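Local coordinates for enterobactin synthetase component F-related protein (Vibrio cholerae serotype O1, PDB 4OXI) that probably activates glycine as its adenylate, in the manner of the adenylation domains of nonribosomal peptide synthetases, and holds glycyl-adenosine-5'-phosphate in this structure, at residues V383-A388 with G459-L464; A409-R414 with T455-V460. All coordinates share one frame; numbering follows the deposited sequence.

In the fold
Both contacts involve the beta hairpin of strands 445-457 and 460-466, which turns at S457-V460. Interaction 1 pairs the second strand of the hairpin with 383-388; interaction 2 pairs the first strand with the loop 409-414. They share G459 and V460, and their centres lie about 9 Å apart. Between them the hairpin itself is the bridge: I462 N is 2.8 Å from T455 O, a probable hydrogen bond, and L464 CD1 packs 3.8 Å from T455 CB. Interaction 1 reaches the ligand pocket through I385 and H463. Interaction 2 is a surface contact, with the side chain of T455 about 12 Å from the ligand.

Interaction 1: V383-A388 with G459-L464; sequences VPIGRA and GVLIHL. With GAP (glycyl-adenosine-5'-phosphate), chain B.
A classic beta bulge joins the loop before strand 387-388 to strand 460-466, beside the adenine of glycyl-adenosine-5'-phosphate. Two residues, I385 and G386, sit opposite the single residue L461, and L461 O takes two N-H groups. I385 N is 2.9 Å from L461 O, a bond bent to 131° at the hydrogen. G386 N gives a straighter but longer, weak bond. L461 N returns a bond to G386 O at 2.9 Å. A water continues the link, donating to V383 O and accepting from H463 N.

The I385 side chain works on two fronts. With chi1 at 52°, CG1 sits between the backbone N and the carbonyl carbon. There I385 CG1 touches L461 CB at 3.7 Å, where the two side chains pass at a slant. I385 CG2 instead meets the adenine, 3.6 Å from ligand N1. C2 and N3 of the base lie over one face of the H463 ring, with N3 3.9 Å above its centre; the two planes are inclined, so this is not a parallel stack. H463 NE2 is hydrogen-bonded to D452, which also binds the ligand.

P384 lies alongside I462, with P384 CB 3.5 Å from I462 CD1, and also meets V460 CG2. At the other end R387 NH1 gives G459 O, in the hairpin turn, a weak bond of 3.2 Å.

The contact sits between two sheets. Strand 387-388 pairs with strand 370-373 through R387 and Y371. L461 packs on L394 and I396 of strand 394-397, while I385 lies on N358 and Y360 of strand 356-360.

Interaction 2: A409-R414 with T455-V460; sequences APEGYR and TKSNGV
The backbones of Y413-R414 and T455-K456 run antiparallel, with R414 and T455 a non-hydrogen-bonded pair whose CA atoms are 4.4 Å apart. K456 is held through both backbone polar atoms. K456 N gives a bond to Y413 O at 2.9 Å, and K456 O receives G412 N at 2.7 Å. Y413 O also takes a weak bond from T455 OG1.

The K456 side chain carries much of the contact, and K456 buries more surface here than any other residue. CG is anti to the backbone N (chi1 -175°), and the chain stays extended to the ammonium group. K456 NZ thus arrives beside A409 O at 2.9 Å, a donor tilted 18° from the carbonyl plane. On the way K456 CD passes A409 CB at 4.1 Å. K456 NZ also bonds to F406 O and makes a cation-pi contact with the F406 ring, so one ammonium group ties down two carbonyls of the loop.

E411 starts out away from the hairpin, but its chain bends at chi2 (84°) and brings the carboxylate back to the turn. There E411 OE1 accepts N458 N at 2.9 Å through its syn lone pair.

Two tight turns frame the contact. A type II beta turn from P410 to Y413, with G412 at positive phi, brings the loop to strand 445-457. A type I' turn from S457 to V460 closes the two-residue loop of a beta hairpin, with N458 and G459 at its corners, in the antiparallel sheet that also holds strand 416-419.

Interaction 1: V383-A388 with G459-L464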
loop_
_atom_site.group_PDB
_atom_site.type_symbol
_atom_site.label_atom_id
_atom_site.label_comp_id
_atom_site.label_asym_id
_atom_site.label_seq_id
_atom_site.Cartn_x
_atom_site.Cartn_y
_atom_site.Cartn_z
ATOM N N VAL A 383 0.585 -0.128 -21.589
ATOM C CA VAL A 383 0.257 -1.502 -21.247
ATOM C C VAL A 383 -1.145 -1.511 -20.665
ATOM O O VAL A 383 -1.451 -0.732 -19.755
ATOM C CB VAL A 383 1.260 -2.061 -20.233
ATOM C CG1 VAL A 383 0.941 -3.507 -19.888
ATOM C CG2 VAL A 383 2.681 -1.931 -20.768
ATOM N N PRO A 384 -2.019 -2.368 -21.205
ATOM C CA PRO A 384 -3.378 -2.530 -20.665
ATOM C C PRO A 384 -3.341 -2.910 -19.183
ATOM O O PRO A 384 -2.358 -3.510 -18.747
ATOM C CB PRO A 384 -3.937 -3.710 -21.465
ATOM C CG PRO A 384 -3.122 -3.723 -22.762
ATOM C CD PRO A 384 -1.768 -3.192 -22.405
ATOM N N ILE A 385 -4.384 -2.580 -18.425
ATOM C CA ILE A 385 -4.492 -3.074 -17.049
ATOM C C ILE A 385 -5.111 -4.474 -17.049
ATOM O O ILE A 385 -5.101 -5.175 -16.035
ATOM C CB ILE A 385 -5.289 -2.119 -16.132
ATOM C CG1 ILE A 385 -6.651 -1.765 -16.732
ATOM C CG2 ILE A 385 -4.506 -0.837 -15.885
ATOM C CD1 ILE A 385 -7.588 -1.040 -15.715
ATOM N N GLY A 386 -5.658 -4.878 -18.192
ATOM C CA GLY A 386 -5.948 -6.288 -18.417
ATOM C C GLY A 386 -7.349 -6.724 -18.062
ATOM O O GLY A 386 -8.339 -6.084 -18.442
ATOM N N ARG A 387 -7.436 -7.827 -17.334
ATOM C CA ARG A 387 -8.724 -8.336 -16.893
ATOM C C ARG A 387 -8.637 -8.823 -15.458
ATOM O O ARG A 387 -7.541 -9.000 -14.918
ATOM C CB ARG A 387 -9.199 -9.465 -17.814
ATOM C CG ARG A 387 -8.119 -10.485 -18.134
ATOM C CD ARG A 387 -8.691 -11.725 -18.873
ATOM N NE ARG A 387 -9.324 -11.362 -20.137
ATOM C CZ ARG A 387 -10.574 -11.682 -20.458
ATOM N NH1 ARG A 387 -11.084 -11.301 -21.628
ATOM N NH2 ARG A 387 -11.313 -12.388 -19.610
ATOM N N ALA A 388 -9.800 -9.048 -14.854
ATOM C CA ALA A 388 -9.896 -9.367 -13.442
ATOM C C ALA A 388 -9.416 -10.769 -13.151
ATOM O O ALA A 388 -9.488 -11.646 -14.008
ATOM C CB ALA A 388 -11.339 -9.211 -12.973
ATOM N N GLY A 459 -10.580 -7.147 -25.828
ATOM C CA GLY A 459 -10.850 -8.012 -24.690
ATOM C C GLY A 459 -10.197 -7.623 -23.365
ATOM O O GLY A 459 -10.405 -8.305 -22.352
ATOM N N VAL A 460 -9.418 -6.541 -23.356
ATOM C CA VAL A 460 -8.794 -6.088 -22.115
ATOM C C VAL A 460 -9.110 -4.620 -21.821
ATOM O O VAL A 460 -9.597 -3.891 -22.684
ATOM C CB VAL A 460 -7.264 -6.297 -22.140
ATOM C CG1 VAL A 460 -6.938 -7.777 -22.298
ATOM C CG2 VAL A 460 -6.649 -5.519 -23.275
ATOM N N LEU A 461 -8.835 -4.189 -20.597
ATOM C CA LEU A 461 -9.097 -2.812 -20.215
ATOM C C LEU A 461 -7.858 -1.962 -20.429
ATOM O O LEU A 461 -6.740 -2.399 -20.162
ATOM C CB LEU A 461 -9.536 -2.751 -18.752
ATOM C CG LEU A 461 -10.918 -3.327 -18.467
ATOM C CD1 LEU A 461 -11.183 -3.379 -16.970
ATOM C CD2 LEU A 461 -11.965 -2.473 -19.159
ATOM N N ILE A 462 -8.054 -0.750 -20.931
ATOM C CA ILE A 462 -6.973 0.224 -21.035
ATOM C C ILE A 462 -7.316 1.389 -20.110
ATOM O O ILE A 462 -8.429 1.903 -20.166
ATOM C CB ILE A 462 -6.860 0.779 -22.461
ATOM C CG1 ILE A 462 -6.780 -0.360 -23.483
ATOM C CG2 ILE A 462 -5.681 1.739 -22.571
ATOM C CD1 ILE A 462 -5.588 -1.218 -23.315
ATOM N N HIS A 463 -6.370 1.811 -19.272
ATOM C CA HIS A 463 -6.645 2.885 -18.318
ATOM C C HIS A 463 -6.406 4.205 -19.006
ATOM O O HIS A 463 -5.318 4.431 -19.513
ATOM C CB HIS A 463 -5.738 2.773 -17.085
ATOM C CG HIS A 463 -6.005 3.812 -16.037
ATOM N ND1 HIS A 463 -5.470 5.082 -16.093
ATOM C CD2 HIS A 463 -6.747 3.768 -14.902
ATOM C CE1 HIS A 463 -5.872 5.776 -15.040
ATOM N NE2 HIS A 463 -6.650 5.004 -14.304
ATOM N N LEU A 464 -7.417 5.075 -19.009
ATOM C CA LEU A 464 -7.363 6.336 -19.759
ATOM C C LEU A 464 -7.116 7.575 -18.887
ATOM O O LEU A 464 -6.655 8.610 -19.377
ATOM C CB LEU A 464 -8.648 6.519 -20.569
ATOM C CG LEU A 464 -8.911 5.428 -21.611
ATOM C CD1 LEU A 464 -10.282 5.572 -22.250
ATOM C CD2 LEU A 464 -7.828 5.419 -22.684
HETATM N N GAP B . -3.270 -0.840 -4.477
HETATM C CA GAP B . -2.293 -0.332 -5.485
HETATM C C GAP B . -2.445 1.176 -5.535
HETATM O O GAP B . -1.756 1.884 -6.245
HETATM P PA GAP B . -3.825 3.313 -4.492
HETATM O O1A GAP B . -5.168 3.276 -3.806
HETATM O O2A GAP B . -2.650 4.040 -3.858
HETATM O O3A GAP B . -3.475 1.762 -4.696
HETATM C "C5'" GAP B . -5.241 3.456 -6.694
HETATM O "O5'" GAP B . -4.091 3.892 -5.968
HETATM C "C4'" GAP B . -5.294 4.194 -8.016
HETATM O "O4'" GAP B . -4.027 4.086 -8.671
HETATM C "C3'" GAP B . -6.258 3.578 -9.006
HETATM O "O3'" GAP B . -7.590 4.037 -8.781
HETATM C "C2'" GAP B . -5.680 4.034 -10.334
HETATM O "O2'" GAP B . -5.993 5.399 -10.566
HETATM C "C1'" GAP B . -4.194 4.060 -10.087
HETATM N N9 GAP B . -3.589 2.816 -10.612
HETATM C C8 GAP B . -3.299 1.718 -9.889
HETATM N N7 GAP B . -2.735 0.757 -10.662
HETATM C C5 GAP B . -2.671 1.246 -11.920
HETATM C C6 GAP B . -2.203 0.741 -13.228
HETATM N N6 GAP B . -1.653 -0.498 -13.340
HETATM N N1 GAP B . -2.326 1.568 -14.293
HETATM C C2 GAP B . -2.859 2.807 -14.189
HETATM N N3 GAP B . -3.305 3.323 -13.027
HETATM C C4 GAP B . -3.233 2.604 -11.880
HETATM O O HOH W 1 -3.641 0.792 -19.244
#

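Interaction 2: A409-R414 with T455-V460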
loop_
_atom_site.group_PDB
_atom_site.type_symbol
_atom_site.label_atom_id
_atom_site.label_comp_id
_atom_site.label_asym_id
_atom_site.label_seq_id
_atom_site.Cartn_x
_atom_site.Cartn_y
_atom_site.Cartn_z
ATOM N N ALA A 409 -19.836 -6.187 -22.159
ATOM C CA ALA A 409 -19.470 -4.942 -22.824
ATOM C C ALA A 409 -18.831 -5.209 -24.182
ATOM O O ALA A 409 -17.986 -6.086 -24.306
ATOM C CB ALA A 409 -18.536 -4.134 -21.953
ATOM N N PRO A 410 -19.221 -4.429 -25.199
ATOM C CA PRO A 410 -18.724 -4.614 -26.569
ATOM C C PRO A 410 -17.383 -3.926 -26.773
ATOM O O PRO A 410 -17.002 -3.089 -25.955
ATOM C CB PRO A 410 -19.792 -3.908 -27.409
ATOM C CG PRO A 410 -20.262 -2.776 -26.514
ATOM C CD PRO A 410 -20.204 -3.329 -25.101
ATOM N N GLU A 411 -16.689 -4.279 -27.850
ATOM C CA GLU A 411 -15.431 -3.634 -28.218
ATOM C C GLU A 411 -15.592 -2.121 -28.190
ATOM O O GLU A 411 -16.622 -1.599 -28.621
ATOM C CB GLU A 411 -14.972 -4.099 -29.611
ATOM C CG GLU A 411 -13.850 -3.245 -30.247
ATOM C CD GLU A 411 -12.452 -3.638 -29.780
ATOM O OE1 GLU A 411 -12.334 -4.607 -29.003
ATOM O OE2 GLU A 411 -11.464 -2.988 -30.191
ATOM N N GLY A 412 -14.584 -1.435 -27.652
ATOM C CA GLY A 412 -14.554 0.019 -27.604
ATOM C C GLY A 412 -15.361 0.687 -26.501
ATOM O O GLY A 412 -15.298 1.910 -26.348
ATOM N N TYR A 413 -16.131 -0.091 -25.744
ATOM C CA TYR A 413 -16.950 0.474 -24.669
ATOM C C TYR A 413 -16.091 1.263 -23.676
ATOM O O TYR A 413 -14.988 0.841 -23.320
ATOM C CB TYR A 413 -17.714 -0.623 -23.941
ATOM C CG TYR A 413 -18.943 -0.124 -23.229
ATOM C CD1 TYR A 413 -20.104 0.168 -23.935
ATOM C CD2 TYR A 413 -18.948 0.056 -21.854
ATOM C CE1 TYR A 413 -21.236 0.627 -23.290
ATOM C CE2 TYR A 413 -20.077 0.512 -21.199
ATOM C CZ TYR A 413 -21.217 0.798 -21.924
ATOM O OH TYR A 413 -22.340 1.250 -21.271
ATOM N N ARG A 414 -16.611 2.399 -23.225
ATOM C CA ARG A 414 -15.801 3.392 -22.534
ATOM C C ARG A 414 -16.580 3.958 -21.353
ATOM O O ARG A 414 -17.796 4.130 -21.434
ATOM C CB ARG A 414 -15.440 4.513 -23.518
ATOM C CG ARG A 414 -14.402 5.514 -23.027
ATOM C CD ARG A 414 -14.207 6.665 -24.029
ATOM N NE ARG A 414 -13.081 7.520 -23.650
ATOM C CZ ARG A 414 -13.150 8.498 -22.747
ATOM N NH1 ARG A 414 -14.300 8.755 -22.128
ATOM N NH2 ARG A 414 -12.069 9.218 -22.457
ATOM N N THR A 455 -11.253 1.979 -21.196
ATOM C CA THR A 455 -11.891 1.473 -22.407
ATOM C C THR A 455 -11.639 -0.034 -22.562
ATOM O O THR A 455 -10.580 -0.532 -22.183
ATOM C CB THR A 455 -11.425 2.236 -23.673
ATOM O OG1 THR A 455 -12.143 1.749 -24.811
ATOM C CG2 THR A 455 -9.959 2.027 -23.905
ATOM N N LYS A 456 -12.622 -0.763 -23.084
ATOM C CA LYS A 456 -12.423 -2.179 -23.373
ATOM C C LYS A 456 -11.968 -2.350 -24.817
ATOM O O LYS A 456 -12.691 -2.007 -25.753
ATOM C CB LYS A 456 -13.693 -2.985 -23.130
ATOM C CG LYS A 456 -13.487 -4.480 -23.300
ATOM C CD LYS A 456 -14.731 -5.252 -22.940
ATOM C CE LYS A 456 -14.545 -6.750 -23.149
ATOM N NZ LYS A 456 -15.829 -7.487 -22.918
ATOM N N SER A 457 -10.761 -2.866 -25.000
ATOM C CA SER A 457 -10.199 -2.987 -26.334
ATOM C C SER A 457 -9.534 -4.340 -26.483
ATOM O O SER A 457 -8.716 -4.722 -25.647
ATOM C CB SER A 457 -9.182 -1.881 -26.581
ATOM O OG SER A 457 -8.619 -2.010 -27.874
ATOM N N ASN A 458 -9.908 -5.066 -27.537
ATOM C CA ASN A 458 -9.374 -6.397 -27.806
ATOM C C ASN A 458 -9.498 -7.311 -26.579
ATOM O O ASN A 458 -8.630 -8.140 -26.311
ATOM C CB ASN A 458 -7.921 -6.309 -28.310
ATOM C CG ASN A 458 -7.526 -7.495 -29.189
ATOM O OD1 ASN A 458 -8.352 -8.349 -29.515
ATOM N ND2 ASN A 458 -6.256 -7.541 -29.583
ATOM N N GLY A 459 -10.580 -7.147 -25.828
ATOM C CA GLY A 459 -10.850 -8.012 -24.690
ATOM C C GLY A 459 -10.197 -7.623 -23.365
ATOM O O GLY A 459 -10.405 -8.305 -22.352
ATOM N N VAL A 460 -9.418 -6.541 -23.356
ATOM C CA VAL A 460 -8.794 -6.088 -22.115
ATOM C C VAL A 460 -9.110 -4.620 -21.821
ATOM O O VAL A 460 -9.597 -3.891 -22.684
ATOM C CB VAL A 460 -7.264 -6.297 -22.140
ATOM C CG1 VAL A 460 -6.938 -7.777 -22.298
ATOM C CG2 VAL A 460 -6.649 -5.519 -23.275
#